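Local coordinates for 457aa long hypothetical protein (Pyrococcus horikoshii, PDB 2CSU), which is of unknown function but joins a Rossmann-type CoA-binding domain to two alpha/beta domains related to those of succinyl-CoA ligases, at residues A[404-409]-A[426-431]; A[316-321]-A[439-444]; A[355-360]-A[394-399]. All blocks are in the same frame, centred on the assembly; numbering follows the deposited sequence.

Contact 1 (A[404-409]-A[426-431])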
loop_
_atom_site.group_PDB
_atom_site.type_symbol
_atom_site.label_atom_id
_atom_site.label_comp_id
_atom_site.label_asym_id
_atom_site.label_seq_id
_atom_site.Cartn_x
_atom_site.Cartn_y
_atom_site.Cartn_z
ATOM N N LYS A 404 16.558 -18.479 12.731
ATOM C CA LYS A 404 15.153 -18.511 12.367
ATOM C C LYS A 404 14.708 -17.163 11.832
ATOM O O LYS A 404 14.870 -16.136 12.484
ATOM C CB LYS A 404 14.288 -18.914 13.564
ATOM C CG LYS A 404 14.552 -20.333 14.073
ATOM C CD LYS A 404 13.860 -20.559 15.406
ATOM C CE LYS A 404 14.180 -21.927 15.997
ATOM N NZ LYS A 404 13.255 -22.212 17.149
ATOM N N PRO A 405 14.130 -17.154 10.630
ATOM C CA PRO A 405 13.670 -15.903 10.030
ATOM C C PRO A 405 12.658 -15.185 10.918
ATOM O O PRO A 405 11.812 -15.816 11.555
ATOM C CB PRO A 405 13.062 -16.366 8.706
ATOM C CG PRO A 405 12.538 -17.735 9.038
ATOM C CD PRO A 405 13.670 -18.318 9.851
ATOM N N VAL A 406 12.764 -13.861 10.960
ATOM C CA VAL A 406 11.836 -13.031 11.713
ATOM C C VAL A 406 11.216 -11.954 10.824
ATOM O O VAL A 406 11.896 -11.179 10.163
ATOM C CB VAL A 406 12.607 -12.383 12.861
ATOM C CG1 VAL A 406 11.690 -11.429 13.623
ATOM C CG2 VAL A 406 13.118 -13.450 13.810
ATOM N N LEU A 407 9.872 -11.958 10.782
ATOM C CA LEU A 407 9.175 -10.954 9.992
ATOM C C LEU A 407 8.338 -10.040 10.884
ATOM O O LEU A 407 7.840 -10.429 11.932
ATOM C CB LEU A 407 8.270 -11.680 8.999
ATOM C CG LEU A 407 9.059 -12.600 8.066
ATOM C CD1 LEU A 407 8.168 -13.294 7.034
ATOM C CD2 LEU A 407 10.135 -11.853 7.276
ATOM N N ALA A 408 8.230 -8.772 10.457
ATOM C CA ALA A 408 7.457 -7.823 11.241
ATOM C C ALA A 408 6.324 -7.207 10.423
ATOM O O ALA A 408 6.426 -6.982 9.224
ATOM C CB ALA A 408 8.403 -6.728 11.740
HETATM N N MSE A 409 5.191 -6.995 11.113
HETATM C CA MSE A 409 4.122 -6.220 10.514
HETATM C C MSE A 409 3.628 -5.154 11.482
HETATM O O MSE A 409 2.955 -5.434 12.466
HETATM C CB MSE A 409 2.979 -7.174 10.162
HETATM C CG MSE A 409 2.048 -6.601 9.091
HETATM SE SE MSE A 409 0.373 -6.368 9.701
HETATM C CE MSE A 409 0.251 -4.596 9.418
ATOM N N ASN A 426 17.849 -3.061 11.077
ATOM C CA ASN A 426 18.467 -4.218 11.711
ATOM C C ASN A 426 18.237 -5.501 10.906
ATOM O O ASN A 426 18.344 -6.613 11.404
ATOM C CB ASN A 426 17.881 -4.367 13.118
ATOM C CG ASN A 426 18.563 -3.406 14.058
ATOM O OD1 ASN A 426 19.471 -3.761 14.805
ATOM N ND2 ASN A 426 18.087 -2.149 14.029
ATOM N N GLY A 427 17.867 -5.314 9.624
ATOM C CA GLY A 427 17.659 -6.470 8.756
ATOM C C GLY A 427 16.322 -7.165 9.035
ATOM O O GLY A 427 16.038 -8.246 8.536
ATOM N N ILE A 428 15.346 -6.557 9.698
ATOM C CA ILE A 428 14.028 -7.170 9.823
ATOM C C ILE A 428 13.024 -6.580 8.848
ATOM O O ILE A 428 12.573 -5.446 9.029
ATOM C CB ILE A 428 13.457 -6.979 11.243
ATOM C CG1 ILE A 428 14.330 -7.717 12.260
ATOM C CG2 ILE A 428 12.007 -7.449 11.288
ATOM C CD1 ILE A 428 13.824 -7.597 13.696
ATOM N N PRO A 429 12.650 -7.345 7.806
ATOM C CA PRO A 429 11.679 -6.851 6.819
ATOM C C PRO A 429 10.401 -6.478 7.569
ATOM O O PRO A 429 9.890 -7.269 8.357
ATOM C CB PRO A 429 11.473 -8.056 5.892
ATOM C CG PRO A 429 12.754 -8.815 6.018
ATOM C CD PRO A 429 13.052 -8.726 7.498
ATOM N N THR A 430 9.892 -5.280 7.327
ATOM C CA THR A 430 8.688 -4.831 8.008
ATOM C C THR A 430 7.584 -4.469 7.040
ATOM O O THR A 430 7.764 -3.658 6.124
ATOM C CB THR A 430 9.000 -3.647 8.933
ATOM O OG1 THR A 430 9.837 -4.110 10.001
ATOM C CG2 THR A 430 7.710 -3.049 9.524
ATOM N N TYR A 431 6.426 -5.069 7.267
ATOM C CA TYR A 431 5.290 -4.850 6.392
ATOM C C TYR A 431 4.172 -4.107 7.078
ATOM O O TYR A 431 4.153 -4.000 8.293
ATOM C CB TYR A 431 4.807 -6.204 5.857
ATOM C CG TYR A 431 5.926 -6.969 5.180
ATOM C CD1 TYR A 431 6.865 -7.691 5.929
ATOM C CD2 TYR A 431 6.083 -6.920 3.799
ATOM C CE1 TYR A 431 7.932 -8.348 5.306
ATOM C CE2 TYR A 431 7.143 -7.564 3.173
ATOM C CZ TYR A 431 8.062 -8.276 3.923
ATOM O OH TYR A 431 9.101 -8.915 3.282
#
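Ala408 lies beside Thr430 and Met409 beside Tyr431 in a short parallel ladder, the two strands of a beta-alpha-beta unit whose connecting helix is 417-424. Ala408 supplies both rungs: its N donates to Pro429 O (3.1 Å) and its O accepts from Tyr431 N (2.7 Å). On the face shared by Ala408 and Thr430, the alanine methyl is met from two sides. With CG1 beside the backbone N (chi1 -64°), Ile428 has its CG2 branch anti to that N, 3.7 Å from Ala408 CB, while Thr430 OG1 lies 3.5 Å from the same CB. The hydroxyl is held there by Ile428 O, which it approaches from above the carbonyl plane, and Leu423 of helix 417-424 packs over this side. Met409, a selenomethionine, and Tyr431 project to the other face. There the methionine chain runs past the tyrosine's carbonyl oxygen, with Met409 CG 3.4 Å from Tyr431 O. The Tyr431 ring stands beside its own N, with its hydroxyl bonded to Ser281 O and Arg284 making a cation-pi contact. Its near edge is turned back to the ladder, so that Ala408 O lies in the ring plane, 3.4 Å from Tyr431 CD1.

Contact 2 (A[316-321]-A[439-444])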
loop_
_atom_site.group_PDB
_atom_site.type_symbol
_atom_site.label_atom_id
_atom_site.label_comp_id
_atom_site.label_asym_id
_atom_site.label_seq_id
_atom_site.Cartn_x
_atom_site.Cartn_y
_atom_site.Cartn_z
ATOM N N ARG A 316 -1.902 -19.462 2.075
ATOM C CA ARG A 316 -0.592 -19.476 1.432
ATOM C C ARG A 316 0.134 -20.804 1.663
ATOM O O ARG A 316 1.200 -21.062 1.118
ATOM C CB ARG A 316 0.233 -18.326 2.009
ATOM C CG ARG A 316 0.047 -17.026 1.226
ATOM C CD ARG A 316 0.914 -16.985 -0.036
ATOM N NE ARG A 316 0.951 -15.631 -0.594
ATOM C CZ ARG A 316 1.543 -15.475 -1.793
ATOM N NH1 ARG A 316 2.057 -16.517 -2.422
ATOM N NH2 ARG A 316 1.606 -14.259 -2.344
ATOM N N GLY A 317 -0.540 -21.604 2.478
ATOM C CA GLY A 317 -0.033 -22.929 2.774
ATOM C C GLY A 317 0.830 -23.022 4.016
ATOM O O GLY A 317 1.299 -24.100 4.363
ATOM N N LEU A 318 1.072 -21.904 4.685
ATOM C CA LEU A 318 1.872 -21.950 5.894
ATOM C C LEU A 318 1.000 -22.446 7.038
ATOM O O LEU A 318 -0.214 -22.267 7.023
ATOM C CB LEU A 318 2.442 -20.566 6.216
ATOM C CG LEU A 318 3.683 -20.213 5.391
ATOM C CD1 LEU A 318 4.142 -18.813 5.704
ATOM C CD2 LEU A 318 4.786 -21.210 5.700
ATOM N N LYS A 319 1.619 -23.070 8.030
ATOM C CA LYS A 319 0.875 -23.591 9.165
ATOM C C LYS A 319 1.372 -23.025 10.498
ATOM O O LYS A 319 2.546 -22.692 10.640
ATOM C CB LYS A 319 0.973 -25.120 9.179
ATOM C CG LYS A 319 0.422 -25.795 7.932
ATOM C CD LYS A 319 -1.069 -25.551 7.769
ATOM C CE LYS A 319 -1.639 -26.394 6.620
ATOM N NZ LYS A 319 -3.102 -26.165 6.392
ATOM N N LEU A 320 0.464 -22.919 11.465
ATOM C CA LEU A 320 0.796 -22.407 12.796
ATOM C C LEU A 320 1.441 -23.492 13.646
ATOM O O LEU A 320 0.949 -24.615 13.710
ATOM C CB LEU A 320 -0.460 -21.897 13.500
ATOM C CG LEU A 320 -1.065 -20.595 12.973
ATOM C CD1 LEU A 320 -2.418 -20.350 13.630
ATOM C CD2 LEU A 320 -0.114 -19.438 13.266
ATOM N N ALA A 321 2.545 -23.150 14.299
ATOM C CA ALA A 321 3.253 -24.102 15.142
ATOM C C ALA A 321 2.499 -24.397 16.440
ATOM O O ALA A 321 1.603 -23.649 16.838
ATOM C CB ALA A 321 4.648 -23.573 15.462
ATOM N N SER A 439 2.982 -13.048 2.258
ATOM C CA SER A 439 3.683 -13.343 1.012
ATOM C C SER A 439 5.157 -13.554 1.278
ATOM O O SER A 439 5.784 -14.439 0.689
ATOM C CB SER A 439 3.512 -12.199 0.009
ATOM O OG SER A 439 2.159 -12.045 -0.362
ATOM N N ALA A 440 5.711 -12.737 2.171
ATOM C CA ALA A 440 7.124 -12.830 2.510
ATOM C C ALA A 440 7.401 -14.146 3.197
ATOM O O ALA A 440 8.403 -14.806 2.911
ATOM C CB ALA A 440 7.541 -11.660 3.419
ATOM N N ALA A 441 6.516 -14.506 4.120
ATOM C CA ALA A 441 6.620 -15.756 4.866
ATOM C C ALA A 441 6.602 -16.925 3.891
ATOM O O ALA A 441 7.346 -17.899 4.047
ATOM C CB ALA A 441 5.447 -15.877 5.819
ATOM N N TYR A 442 5.730 -16.818 2.890
ATOM C CA TYR A 442 5.592 -17.844 1.862
ATOM C C TYR A 442 6.861 -17.937 1.020
ATOM O O TYR A 442 7.336 -19.031 0.731
ATOM C CB TYR A 442 4.409 -17.523 0.944
ATOM C CG TYR A 442 4.366 -18.380 -0.307
ATOM C CD1 TYR A 442 3.947 -19.711 -0.253
ATOM C CD2 TYR A 442 4.784 -17.870 -1.538
ATOM C CE1 TYR A 442 3.944 -20.519 -1.398
ATOM C CE2 TYR A 442 4.791 -18.663 -2.684
ATOM C CZ TYR A 442 4.370 -19.987 -2.607
ATOM O OH TYR A 442 4.394 -20.778 -3.730
ATOM N N ALA A 443 7.414 -16.792 0.631
ATOM C CA ALA A 443 8.618 -16.802 -0.191
ATOM C C ALA A 443 9.793 -17.457 0.525
ATOM O O ALA A 443 10.591 -18.148 -0.100
ATOM C CB ALA A 443 8.983 -15.382 -0.629
ATOM N N LEU A 444 9.890 -17.254 1.835
ATOM C CA LEU A 444 10.982 -17.834 2.616
ATOM C C LEU A 444 10.887 -19.364 2.696
ATOM O O LEU A 444 11.893 -20.063 2.579
ATOM C CB LEU A 444 11.005 -17.223 4.029
ATOM C CG LEU A 444 11.715 -15.859 4.202
ATOM C CD1 LEU A 444 11.236 -15.152 5.469
ATOM C CD2 LEU A 444 13.222 -16.075 4.251
#
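Arg316 and Tyr442 bring the two backbones together, their CA atoms 6.4 Å apart, where the chain leaves helix 303-314 through a Schellman motif at Gly317 and passes helix 434-450 on its way to strand 319-320. The main contact is a stack. Arg316 bends at chi2 (-81°) and lays its guanidinium over one face of the Tyr442 ring, the two side chains crossing at about a right angle. The planes are splayed by 30°, so one corner dips closest: Arg316 NH1 is 3.2 Å from Tyr442 CD2. Farther back, Arg316 CD rests 3.7 Å from Tyr442 CG. The other terminal nitrogen, NH2, makes a bent, weak hydrogen bond to Ser439 OG (3.0 Å), a hydroxyl that also bonds to Glu435 O one helical turn earlier. One face of the guanidinium is covered by Ser439 CA. Leu318 reaches the helix with one branch, its CD1 packing on Ala441 CB; the modelled 3.2 Å is shorter than a normal carbon contact and is doubtful. Around this corner of the alpha/beta domain, Lys319 and Ala321 hydrogen-bond through their backbones to Val296 on strand 295-300. Helix 276-283 covers Ser439 with Glu278 and Met282, and Ala441 also packs on Leu407 of strand 406-411.

Contact 3 (A[355-360]-A[394-399])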
loop_
_atom_site.group_PDB
_atom_site.type_symbol
_atom_site.label_atom_id
_atom_site.label_comp_id
_atom_site.label_asym_id
_atom_site.label_seq_id
_atom_site.Cartn_x
_atom_site.Cartn_y
_atom_site.Cartn_z
ATOM N N ASP A 355 7.475 -6.671 27.098
ATOM C CA ASP A 355 6.616 -7.797 26.748
ATOM C C ASP A 355 6.986 -8.386 25.386
ATOM O O ASP A 355 6.993 -9.591 25.178
ATOM C CB ASP A 355 5.167 -7.307 26.724
ATOM C CG ASP A 355 4.715 -6.962 28.136
ATOM O OD1 ASP A 355 4.071 -5.924 28.293
ATOM O OD2 ASP A 355 4.981 -7.739 29.050
ATOM N N TYR A 356 7.252 -7.481 24.424
ATOM C CA TYR A 356 7.654 -7.939 23.098
ATOM C C TYR A 356 8.984 -8.699 23.148
ATOM O O TYR A 356 9.170 -9.728 22.517
ATOM C CB TYR A 356 7.780 -6.717 22.183
ATOM C CG TYR A 356 6.508 -6.499 21.439
ATOM C CD1 TYR A 356 5.449 -5.839 22.054
ATOM C CD2 TYR A 356 6.381 -6.921 20.114
ATOM C CE1 TYR A 356 4.277 -5.592 21.352
ATOM C CE2 TYR A 356 5.205 -6.682 19.414
ATOM C CZ TYR A 356 4.155 -6.027 20.031
ATOM O OH TYR A 356 2.987 -5.769 19.338
ATOM N N TYR A 357 9.945 -8.131 23.905
ATOM C CA TYR A 357 11.238 -8.799 24.051
ATOM C C TYR A 357 11.071 -10.223 24.584
ATOM O O TYR A 357 11.527 -11.192 23.994
ATOM C CB TYR A 357 12.093 -7.975 25.021
ATOM C CG TYR A 357 13.144 -8.824 25.654
ATOM C CD1 TYR A 357 14.203 -9.308 24.888
ATOM C CD2 TYR A 357 13.103 -9.101 27.022
ATOM C CE1 TYR A 357 15.211 -10.054 25.482
ATOM C CE2 TYR A 357 14.106 -9.855 27.615
ATOM C CZ TYR A 357 15.153 -10.335 26.848
ATOM O OH TYR A 357 16.132 -11.123 27.422
ATOM N N ARG A 358 10.420 -10.357 25.732
ATOM C CA ARG A 358 10.260 -11.665 26.350
ATOM C C ARG A 358 9.527 -12.676 25.476
ATOM O O ARG A 358 9.989 -13.803 25.304
ATOM C CB ARG A 358 9.534 -11.531 27.693
ATOM C CG ARG A 358 10.391 -10.931 28.798
ATOM C CD ARG A 358 9.606 -10.821 30.098
ATOM N NE ARG A 358 9.692 -12.032 30.917
ATOM C CZ ARG A 358 9.159 -12.136 32.133
ATOM N NH1 ARG A 358 8.502 -11.106 32.652
ATOM N NH2 ARG A 358 9.293 -13.255 32.837
ATOM N N THR A 359 8.384 -12.276 24.933
ATOM C CA THR A 359 7.599 -13.176 24.092
ATOM C C THR A 359 8.359 -13.642 22.838
ATOM O O THR A 359 8.301 -14.817 22.470
ATOM C CB THR A 359 6.277 -12.509 23.658
ATOM O OG1 THR A 359 5.510 -12.168 24.821
ATOM C CG2 THR A 359 5.469 -13.458 22.795
ATOM N N ALA A 360 9.070 -12.724 22.192
ATOM C CA ALA A 360 9.825 -13.055 20.984
ATOM C C ALA A 360 10.926 -14.064 21.305
ATOM O O ALA A 360 11.130 -15.035 20.566
ATOM C CB ALA A 360 10.424 -11.786 20.375
ATOM N N ILE A 394 13.966 -6.535 18.275
ATOM C CA ILE A 394 15.364 -6.476 17.907
ATOM C C ILE A 394 16.256 -7.055 18.997
ATOM O O ILE A 394 17.094 -7.921 18.740
ATOM C CB ILE A 394 15.748 -5.010 17.615
ATOM C CG1 ILE A 394 15.012 -4.546 16.351
ATOM C CG2 ILE A 394 17.257 -4.865 17.511
ATOM C CD1 ILE A 394 15.293 -3.124 15.937
ATOM N N ARG A 395 16.060 -6.586 20.219
ATOM C CA ARG A 395 16.853 -7.058 21.344
ATOM C C ARG A 395 16.752 -8.582 21.499
ATOM O O ARG A 395 17.747 -9.255 21.784
ATOM C CB ARG A 395 16.380 -6.349 22.616
ATOM C CG ARG A 395 17.191 -6.641 23.855
ATOM C CD ARG A 395 16.484 -6.090 25.068
ATOM N NE ARG A 395 16.941 -6.732 26.292
ATOM C CZ ARG A 395 16.265 -6.705 27.433
ATOM N NH1 ARG A 395 15.101 -6.065 27.498
ATOM N NH2 ARG A 395 16.743 -7.327 28.502
ATOM N N ALA A 396 15.554 -9.133 21.300
ATOM C CA ALA A 396 15.357 -10.579 21.423
ATOM C C ALA A 396 16.085 -11.359 20.328
ATOM O O ALA A 396 16.813 -12.307 20.622
ATOM C CB ALA A 396 13.864 -10.916 21.406
ATOM N N VAL A 397 15.890 -10.973 19.069
ATOM C CA VAL A 397 16.551 -11.664 17.956
ATOM C C VAL A 397 18.062 -11.664 18.175
ATOM O O VAL A 397 18.741 -12.683 17.992
ATOM C CB VAL A 397 16.253 -10.972 16.594
ATOM C CG1 VAL A 397 17.070 -11.636 15.479
ATOM C CG2 VAL A 397 14.753 -11.047 16.274
ATOM N N LYS A 398 18.581 -10.509 18.574
ATOM C CA LYS A 398 20.015 -10.369 18.810
ATOM C C LYS A 398 20.517 -11.263 19.954
ATOM O O LYS A 398 21.704 -11.513 20.111
ATOM C CB LYS A 398 20.302 -8.903 19.141
ATOM C CG LYS A 398 21.794 -8.579 19.078
ATOM C CD LYS A 398 22.158 -7.344 19.910
ATOM C CE LYS A 398 23.497 -6.722 19.491
ATOM N NZ LYS A 398 23.372 -5.269 19.465
ATOM N N GLU A 399 19.569 -11.715 20.801
ATOM C CA GLU A 399 20.003 -12.472 21.968
ATOM C C GLU A 399 20.049 -13.977 21.681
ATOM O O GLU A 399 21.092 -14.616 21.755
ATOM C CB GLU A 399 19.034 -12.179 23.116
ATOM C CG GLU A 399 19.762 -11.785 24.403
ATOM C CD GLU A 399 18.886 -12.098 25.594
ATOM O OE1 GLU A 399 18.441 -13.229 25.712
ATOM O OE2 GLU A 399 18.661 -11.202 26.405
#
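Tyr357 OH is held by two charged groups: it donates to Glu399 OE2 at 2.7 Å, and Lys361 NZ, one turn further along its own helix, also hydrogen-bonds to it. The contact is between two neighbouring helices of an alpha/beta domain, 353-365 and 388-400, which precede and follow strand 371-377. The two segments point broadly the same way, crossing at -31°, and their axes approach to 8.1 Å. Glu399 offers the syn side of OE2, the hydroxyl lying somewhat out of the carboxylate plane, and the carboxylate stands steeply to the tyrosine ring, 73° between planes. The ammonium of Lys361, which also makes a long, weak ion pair with Glu399 OE1, probably helps to keep this carboxylate ionised.

Over one face of the same ring lies the guanidinium of Arg395, almost exactly parallel to it. Arg395 CZ sits 3.8 Å from the ring centroid of Tyr357, close to the ring normal, in a cation-pi stack. The arginine gets there by leaving its helix with CG anti to the backbone N (chi1 -175°) and staying extended to NE, so its aliphatic part also passes the CD1 side of the ring, with Arg395 CD 3.9 Å from Tyr357 CD1. Both exposed charged residues therefore grip one buried tyrosine, Arg395 from above and Glu399 at the rim.

At the ring's CD1 edge, two alanines meet, consistent with the close approach of the helices. Ala396 presents its N in the ring plane, while Ala396 CB lies 3.5 Å from Tyr357 O and 3.7 Å from Ala360 CB.

How the contacts relate
All three contacts belong to the C-terminal alpha/beta domain, and contact 1 is the middle of the group. Its centre lies about 13 Å from that of contact 2 and about 12 Å from that of contact 3, whereas contacts 2 and 3 are about 21 Å apart between centres and do not touch. Strand 406-411 is the bridge: Leu407 CD1 packs 3.6 Å from Ala441 N of contact 2, and Val406 CG2 meets Val397 CG2 on the 394-399 segment at 3.8 Å. The chain links them too, since helix 388-400 leads into strand 406-411, and strand 430-431 into helix 434-450. Contacts 1 and 3 both fall within the long loop that contact 2 closes.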